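PDB 6GT9: putative sugar binding protein from Geobacillus stearothermophilus, which binds galactose in the cleft between two lobes and probably serves as the extracellular sugar sensor of a three-component galactan-utilisation system. Local coordinates for residues G90-G95 with K275-M280; S125-Y130 with P290-T295. All coordinates share one frame; numbering follows the deposited sequence.

Interaction 1: residues G90-G95 with K275-M280; sequences GIITQG and KAVKMM
Ala-276, Val-277 and Met-280 of helix 269-284 lie against Gly-90, Ile-91 and Ile-92 of an inner strand of a parallel sheet, the helix-on-sheet layer of a periplasmic-binding-protein lobe. Strand 90-93 and residues 275-280 of the helix run nearly antiparallel, at 153°, their axes 9.6 Å apart at closest. Ala-276 comes first: its CB meets CG2 of Ile-92 at 3.8 Å, and a side chain this small lets the helix ride close to the sheet. At Val-277 only one branch takes part, CG2 facing CD1 of Ile-92 at 4.1 Å, the two side chains crossing at about a right angle. Met-280, one turn on, suits the place beside Gly-90 because its unbranched chain can fold. CG stands opposite the backbone N (chi1 -175°), and bends at chi2 and chi3 carry SD to 3.8 Å from Gly-90 CA, so close that a beta carbon there would collide with the sulfur. CE of Met-280 also meets CG1 of Ile-92 at 3.8 Å; an alanine in place of this isoleucine would probably open a gap beneath Ala-276 and Val-277 and leave that methyl less firmly held. The same CE lies 3.5 Å from the backbone N of Ile-91.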
ATOM      1  N   GLY A  90      -5.898 -20.882  -6.562  1.00 19.60           N
ATOM      2  CA  GLY A  90      -6.186 -19.467  -6.698  1.00 16.14           C
ATOM      3  C   GLY A  90      -4.949 -18.674  -6.332  1.00 17.96           C
ATOM      4  O   GLY A  90      -4.114 -19.165  -5.567  1.00 17.36           O
ATOM      5  N   ILE A  91      -4.817 -17.461  -6.873  1.00 18.44           N
ATOM      6  CA  ILE A  91      -3.643 -16.617  -6.667  1.00 15.67           C
ATOM      7  C   ILE A  91      -4.133 -15.229  -6.280  1.00 19.06           C
ATOM      8  O   ILE A  91      -5.005 -14.659  -6.952  1.00 17.47           O
ATOM      9  CB  ILE A  91      -2.759 -16.561  -7.927  1.00 18.10           C
ATOM     10  CG1 ILE A  91      -2.165 -17.953  -8.210  1.00 17.72           C
ATOM     11  CG2 ILE A  91      -1.661 -15.538  -7.769  1.00 18.10           C
ATOM     12  CD1 ILE A  91      -1.352 -18.055  -9.484  1.00 21.70           C
ATOM     13  N   ILE A  92      -3.609 -14.710  -5.179  1.00 18.52           N
ATOM     14  CA  ILE A  92      -3.962 -13.394  -4.657  1.00 16.26           C
ATOM     15  C   ILE A  92      -2.709 -12.533  -4.705  1.00 18.29           C
ATOM     16  O   ILE A  92      -1.671 -12.918  -4.151  1.00 15.63           O
ATOM     17  CB  ILE A  92      -4.512 -13.489  -3.224  1.00 15.83           C
ATOM     18  CG1 ILE A  92      -5.686 -14.474  -3.174  1.00 19.28           C
ATOM     19  CG2 ILE A  92      -4.915 -12.088  -2.696  1.00 17.26           C
ATOM     20  CD1 ILE A  92      -6.019 -14.984  -1.777  1.00 17.17           C
ATOM     21  N   THR A  93      -2.806 -11.374  -5.356  1.00 18.00           N
ATOM     22  CA  THR A  93      -1.634 -10.550  -5.622  1.00 18.50           C
ATOM     23  C   THR A  93      -2.057  -9.115  -5.899  1.00 16.43           C
ATOM     24  O   THR A  93      -3.179  -8.853  -6.330  1.00 16.42           O
ATOM     25  CB  THR A  93      -0.851 -11.071  -6.829  1.00 20.52           C
ATOM     26  OG1 THR A  93       0.283 -10.236  -7.060  1.00 19.94           O
ATOM     27  CG2 THR A  93      -1.743 -11.035  -8.059  1.00 18.71           C
ATOM     28  N   GLN A  94      -1.124  -8.194  -5.694  1.00 20.35           N
ATOM     29  CA  GLN A  94      -1.286  -6.852  -6.239  1.00 17.52           C
ATOM     30  C   GLN A  94      -1.245  -6.912  -7.760  1.00 21.06           C
ATOM     31  O   GLN A  94      -0.519  -7.719  -8.351  1.00 19.67           O
ATOM     32  CB  GLN A  94      -0.164  -5.936  -5.769  1.00 14.92           C
ATOM     33  CG  GLN A  94      -0.151  -5.565  -4.317  1.00 17.71           C
ATOM     34  CD  GLN A  94       1.247  -5.117  -3.915  1.00 20.08           C
ATOM     35  OE1 GLN A  94       2.189  -5.897  -4.018  1.00 20.03           O
ATOM     36  NE2 GLN A  94       1.393  -3.846  -3.500  1.00 18.05           N
ATOM     37  N   GLY A  95      -2.038  -6.062  -8.397  1.00 23.03           N
ATOM     38  CA  GLY A  95      -1.802  -5.775  -9.796  1.00 20.98           C
ATOM     39  C   GLY A  95      -0.814  -4.634  -9.830  1.00 23.69           C
ATOM     40  O   GLY A  95      -1.201  -3.487 -10.067  1.00 25.81           O
ATOM     41  N   LYS A 275     -10.539 -10.952   3.776  1.00 17.70           N
ATOM     42  CA  LYS A 275     -11.612 -10.939   2.786  1.00 22.13           C
ATOM     43  C   LYS A 275     -11.157 -11.499   1.446  1.00 17.59           C
ATOM     44  O   LYS A 275     -11.955 -12.117   0.744  1.00 17.86           O
ATOM     45  CB  LYS A 275     -12.154  -9.520   2.612  1.00 19.08           C
ATOM     46  CG  LYS A 275     -13.067  -9.091   3.739  1.00 22.66           C
ATOM     47  CD  LYS A 275     -13.728  -7.755   3.433  1.00 26.91           C
ATOM     48  CE  LYS A 275     -14.852  -7.469   4.428  1.00 27.00           C
ATOM     49  NZ  LYS A 275     -15.675  -6.324   3.975  1.00 33.01           N
ATOM     50  N   ALA A 276      -9.891 -11.300   1.068  1.00 16.82           N
ATOM     51  CA  ALA A 276      -9.421 -11.867  -0.193  1.00 16.41           C
ATOM     52  C   ALA A 276      -9.489 -13.393  -0.180  1.00 16.10           C
ATOM     53  O   ALA A 276      -9.779 -14.014  -1.203  1.00 18.12           O
ATOM     54  CB  ALA A 276      -7.994 -11.414  -0.486  1.00 18.61           C
ATOM     55  N   VAL A 277      -9.176 -14.015   0.956  1.00 17.90           N
ATOM     56  CA  VAL A 277      -9.215 -15.470   1.033  1.00 17.55           C
ATOM     57  C   VAL A 277     -10.663 -15.954   1.037  1.00 17.93           C
ATOM     58  O   VAL A 277     -11.002 -16.933   0.370  1.00 20.12           O
ATOM     59  CB  VAL A 277      -8.447 -15.964   2.271  1.00 19.18           C
ATOM     60  CG1 VAL A 277      -8.669 -17.452   2.467  1.00 16.50           C
ATOM     61  CG2 VAL A 277      -6.933 -15.657   2.154  1.00 18.28           C
ATOM     62  N   LYS A 278     -11.542 -15.263   1.777  1.00 20.59           N
ATOM     63  CA  LYS A 278     -12.960 -15.619   1.762  1.00 19.54           C
ATOM     64  C   LYS A 278     -13.552 -15.467   0.366  1.00 23.40           C
ATOM     65  O   LYS A 278     -14.336 -16.316  -0.068  1.00 22.38           O
ATOM     66  CB  LYS A 278     -13.762 -14.762   2.754  1.00 19.31           C
ATOM     67  CG  LYS A 278     -13.310 -14.842   4.214  1.00 26.90           C
ATOM     68  CD  LYS A 278     -13.472 -16.226   4.830  1.00 28.16           C
ATOM     69  CE  LYS A 278     -14.936 -16.560   5.148  1.00 34.60           C
ATOM     70  NZ  LYS A 278     -15.388 -15.951   6.430  1.00 42.91           N
ATOM     71  N   MET A 279     -13.221 -14.373  -0.339  1.00 19.75           N
ATOM     72  CA  MET A 279     -13.707 -14.207  -1.710  1.00 18.44           C
ATOM     73  C   MET A 279     -13.210 -15.334  -2.602  1.00 19.31           C
ATOM     74  O   MET A 279     -13.971 -15.879  -3.403  1.00 16.46           O
ATOM     75  CB  MET A 279     -13.260 -12.867  -2.308  1.00 17.95           C
ATOM     76  CG  MET A 279     -13.646 -11.576  -1.577  1.00 27.78           C
ATOM     77  SD  MET A 279     -15.337 -11.057  -1.840  1.00 47.70           S
ATOM     78  CE  MET A 279     -16.224 -12.228  -0.798  1.00 21.09           C
ATOM     79  N   MET A 280     -11.920 -15.678  -2.494  1.00 17.71           N
ATOM     80  CA  MET A 280     -11.364 -16.739  -3.325  1.00 18.55           C
ATOM     81  C   MET A 280     -12.131 -18.050  -3.144  1.00 16.18           C
ATOM     82  O   MET A 280     -12.408 -18.755  -4.121  1.00 19.26           O
ATOM     83  CB  MET A 280      -9.879 -16.928  -3.003  1.00 18.54           C
ATOM     84  CG  MET A 280      -9.206 -17.953  -3.919  1.00 19.77           C
ATOM     85  SD  MET A 280      -9.235 -17.489  -5.663  1.00 20.05           S
ATOM     86  CE  MET A 280      -7.927 -16.261  -5.719  1.00 18.37           C
TER

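Interaction 2: residues S125-Y130 with P290-T295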
ATOM      1  N   SER A 125      -7.707  -5.799 -16.032  1.00 25.52           N
ATOM      2  CA  SER A 125      -7.406  -7.209 -16.238  1.00 21.43           C
ATOM      3  C   SER A 125      -8.657  -8.057 -16.009  1.00 27.54           C
ATOM      4  O   SER A 125      -9.731  -7.562 -15.666  1.00 24.67           O
ATOM      5  CB  SER A 125      -6.272  -7.662 -15.321  1.00 21.10           C
ATOM      6  OG  SER A 125      -6.733  -7.761 -13.993  1.00 19.37           O
ATOM      7  N   ARG A 126      -8.518  -9.366 -16.205  1.00 29.13           N
ATOM      8  CA  ARG A 126      -9.620 -10.290 -15.981  1.00 25.07           C
ATOM      9  C   ARG A 126      -9.574 -10.919 -14.593  1.00 23.74           C
ATOM     10  O   ARG A 126     -10.217 -11.946 -14.365  1.00 20.56           O
ATOM     11  CB  ARG A 126      -9.637 -11.360 -17.080  1.00 30.71           C
ATOM     12  CG  ARG A 126      -9.974 -10.771 -18.458  1.00 35.98           C
ATOM     13  CD  ARG A 126     -10.468 -11.807 -19.437  1.00 35.66           C
ATOM     14  NE  ARG A 126      -9.408 -12.727 -19.837  1.00 40.01           N
ATOM     15  CZ  ARG A 126      -8.604 -12.528 -20.876  1.00 39.95           C
ATOM     16  NH1 ARG A 126      -7.660 -13.415 -21.168  1.00 40.79           N
ATOM     17  NH2 ARG A 126      -8.741 -11.443 -21.622  1.00 42.42           N
ATOM     18  N   ARG A 127      -8.815 -10.336 -13.662  1.00 19.71           N
ATOM     19  CA  ARG A 127      -8.969 -10.694 -12.257  1.00 19.42           C
ATOM     20  C   ARG A 127     -10.453 -10.691 -11.893  1.00 20.62           C
ATOM     21  O   ARG A 127     -11.223  -9.859 -12.383  1.00 22.73           O
ATOM     22  CB  ARG A 127      -8.183  -9.719 -11.368  1.00 19.48           C
ATOM     23  CG  ARG A 127      -8.614  -8.265 -11.492  1.00 21.85           C
ATOM     24  CD  ARG A 127      -9.484  -7.851 -10.326  1.00 18.96           C
ATOM     25  NE  ARG A 127      -9.925  -6.446 -10.395  1.00 18.31           N
ATOM     26  CZ  ARG A 127     -11.002  -6.032 -11.063  1.00 17.82           C
ATOM     27  NH1 ARG A 127     -11.743  -6.898 -11.739  1.00 21.81           N
ATOM     28  NH2 ARG A 127     -11.340  -4.746 -11.063  1.00 22.75           N
ATOM     29  N   VAL A 128     -10.864 -11.654 -11.064  1.00 17.93           N
ATOM     30  CA  VAL A 128     -12.284 -11.794 -10.754  1.00 20.17           C
ATOM     31  C   VAL A 128     -12.755 -10.670  -9.844  1.00 19.67           C
ATOM     32  O   VAL A 128     -13.871 -10.163  -9.997  1.00 21.90           O
ATOM     33  CB  VAL A 128     -12.581 -13.165 -10.124  1.00 18.36           C
ATOM     34  CG1 VAL A 128     -14.083 -13.283  -9.832  1.00 20.80           C
ATOM     35  CG2 VAL A 128     -12.128 -14.279 -11.036  1.00 18.27           C
ATOM     36  N   ALA A 129     -11.937 -10.284  -8.868  1.00 17.29           N
ATOM     37  CA  ALA A 129     -12.377  -9.321  -7.860  1.00 17.69           C
ATOM     38  C   ALA A 129     -11.152  -8.685  -7.244  1.00 19.17           C
ATOM     39  O   ALA A 129     -10.065  -9.261  -7.278  1.00 15.44           O
ATOM     40  CB  ALA A 129     -13.218  -9.972  -6.758  1.00 16.94           C
ATOM     41  N   TYR A 130     -11.348  -7.485  -6.682  1.00 16.13           N
ATOM     42  CA  TYR A 130     -10.315  -6.725  -5.988  1.00 16.17           C
ATOM     43  C   TYR A 130     -10.753  -6.470  -4.555  1.00 15.68           C
ATOM     44  O   TYR A 130     -11.926  -6.174  -4.306  1.00 20.40           O
ATOM     45  CB  TYR A 130     -10.058  -5.385  -6.695  1.00 16.91           C
ATOM     46  CG  TYR A 130      -9.209  -4.386  -5.919  1.00 17.07           C
ATOM     47  CD1 TYR A 130      -7.920  -4.711  -5.520  1.00 16.31           C
ATOM     48  CD2 TYR A 130      -9.685  -3.104  -5.625  1.00 19.33           C
ATOM     49  CE1 TYR A 130      -7.128  -3.801  -4.827  1.00 17.77           C
ATOM     50  CE2 TYR A 130      -8.890  -2.161  -4.929  1.00 17.85           C
ATOM     51  CZ  TYR A 130      -7.610  -2.528  -4.540  1.00 20.82           C
ATOM     52  OH  TYR A 130      -6.786  -1.667  -3.854  1.00 16.66           O
ATOM     53  N   PRO A 290     -18.594  -9.357  -5.376  1.00 20.85           N
ATOM     54  CA  PRO A 290     -18.488  -8.008  -5.939  1.00 19.21           C
ATOM     55  C   PRO A 290     -17.165  -7.829  -6.660  1.00 19.55           C
ATOM     56  O   PRO A 290     -16.133  -8.322  -6.208  1.00 18.96           O
ATOM     57  CB  PRO A 290     -18.565  -7.096  -4.707  1.00 19.56           C
ATOM     58  CG  PRO A 290     -19.097  -7.920  -3.617  1.00 25.32           C
ATOM     59  CD  PRO A 290     -18.699  -9.335  -3.904  1.00 21.55           C
ATOM     60  N   VAL A 291     -17.196  -7.084  -7.768  1.00 21.15           N
ATOM     61  CA  VAL A 291     -15.968  -6.831  -8.520  1.00 19.71           C
ATOM     62  C   VAL A 291     -14.967  -6.043  -7.676  1.00 20.67           C
ATOM     63  O   VAL A 291     -13.762  -6.329  -7.695  1.00 18.34           O
ATOM     64  CB  VAL A 291     -16.275  -6.115  -9.848  1.00 20.45           C
ATOM     65  CG1 VAL A 291     -14.992  -5.694 -10.531  1.00 26.16           C
ATOM     66  CG2 VAL A 291     -17.068  -7.006 -10.779  1.00 22.45           C
ATOM     67  N   VAL A 292     -15.438  -5.055  -6.914  1.00 18.21           N
ATOM     68  CA  VAL A 292     -14.551  -4.232  -6.091  1.00 20.62           C
ATOM     69  C   VAL A 292     -15.094  -4.168  -4.672  1.00 19.50           C
ATOM     70  O   VAL A 292     -16.265  -3.826  -4.461  1.00 20.56           O
ATOM     71  CB  VAL A 292     -14.378  -2.809  -6.658  1.00 21.29           C
ATOM     72  CG1 VAL A 292     -13.621  -1.934  -5.657  1.00 22.75           C
ATOM     73  CG2 VAL A 292     -13.652  -2.840  -7.995  1.00 18.92           C
ATOM     74  N   THR A 293     -14.249  -4.509  -3.704  1.00 17.62           N
ATOM     75  CA  THR A 293     -14.533  -4.309  -2.286  1.00 17.55           C
ATOM     76  C   THR A 293     -13.461  -3.367  -1.751  1.00 23.76           C
ATOM     77  O   THR A 293     -12.315  -3.784  -1.543  1.00 17.79           O
ATOM     78  CB  THR A 293     -14.544  -5.636  -1.519  1.00 23.14           C
ATOM     79  OG1 THR A 293     -15.573  -6.495  -2.035  1.00 17.89           O
ATOM     80  CG2 THR A 293     -14.805  -5.397  -0.030  1.00 25.58           C
ATOM     81  N   ASN A 294     -13.818  -2.097  -1.529  1.00 19.89           N
ATOM     82  CA  ASN A 294     -12.863  -1.120  -1.006  1.00 21.09           C
ATOM     83  C   ASN A 294     -12.917  -1.136   0.515  1.00 21.49           C
ATOM     84  O   ASN A 294     -13.920  -0.723   1.109  1.00 24.00           O
ATOM     85  CB  ASN A 294     -13.153   0.287  -1.518  1.00 19.41           C
ATOM     86  CG  ASN A 294     -12.785   0.465  -2.962  1.00 22.72           C
ATOM     87  OD1 ASN A 294     -13.562   1.023  -3.735  1.00 21.98           O
ATOM     88  ND2 ASN A 294     -11.605  -0.024  -3.349  1.00 18.33           N
ATOM     89  N   THR A 295     -11.836  -1.589   1.143  1.00 20.65           N
ATOM     90  CA  THR A 295     -11.755  -1.523   2.588  1.00 18.62           C
ATOM     91  C   THR A 295     -11.601  -0.066   3.034  1.00 23.16           C
ATOM     92  O   THR A 295     -11.200   0.814   2.260  1.00 21.35           O
ATOM     93  CB  THR A 295     -10.615  -2.404   3.101  1.00 20.75           C
ATOM     94  OG1 THR A 295      -9.411  -2.131   2.374  1.00 16.75           O
ATOM     95  CG2 THR A 295     -10.978  -3.899   2.905  1.00 21.39           C
TER
HETATM   96  O   HOH W   1     -14.422  -7.756  -4.118  1.00 19.98           O
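Tyr-130 and Val-292 form a parallel beta bridge that fastens strand 292-294 to the edge of the sheet. Two backbone bonds make the tight part: Tyr-130 N donates to Val-291 O at 2.9 Å, and Thr-293 N donates to Tyr-130 O, also at 2.9 Å and fairly straight at 164°. Val-291 O additionally receives a CA-H...O contact from Ala-129, whose methyl fits against Pro-290 O. Ala-129, Tyr-130 and Arg-127 are the buried partners. With CG opposite the backbone N (chi1 168°), the tyrosine ring meets CG1 of Val-292 at its edge, CD2 to CG1 being 4.1 Å, and its OH is bonded to Thr-133 O. Arg-127 is anchored by a salt bridge from NE to Asp-121.

Strand 292-294 and its lead-in are looser, with Pro-290, Val-291, Val-292 and Asn-294 all exposed to solvent. CG1 of Val-291 packs against the guanidinium of Arg-127, 3.7 Å from NH1, and Val-291 O lies over one face of that group. ND2 of Asn-294 is 3.8 Å from CE2 of Tyr-130, ring and amide planes 75° apart, and is itself bonded to Gly-132 O. A water bridges the two backbones and Thr-293, donating to Tyr-130 O and Pro-290 O and accepting from Thr-293 OG1 at 2.7 Å. Beta-branched residues suit this extended strand, which closes one edge of the parallel sheet in this lobe of a periplasmic-binding-protein fold.

Interaction 1 belongs to the buried interior and interaction 2 to the partly exposed edge of the same parallel sheet, their centres about 9 Å apart. The first joins a helix to a strand near the middle of the sheet and rests on apolar side-chain packing, with the methionine methyl also against backbone atoms; the second adds a terminal strand by backbone hydrogen bonds, with a water and a guanidinium beside them. They are also connected along the chain, since helix 269-284 is followed by strand 292-294, and they touch where Lys-275 NZ packs on CG2 of Thr-293. One element therefore covers the sheet by van der Waals packing, while the next extends it by backbone hydrogen bonds with some apolar packing.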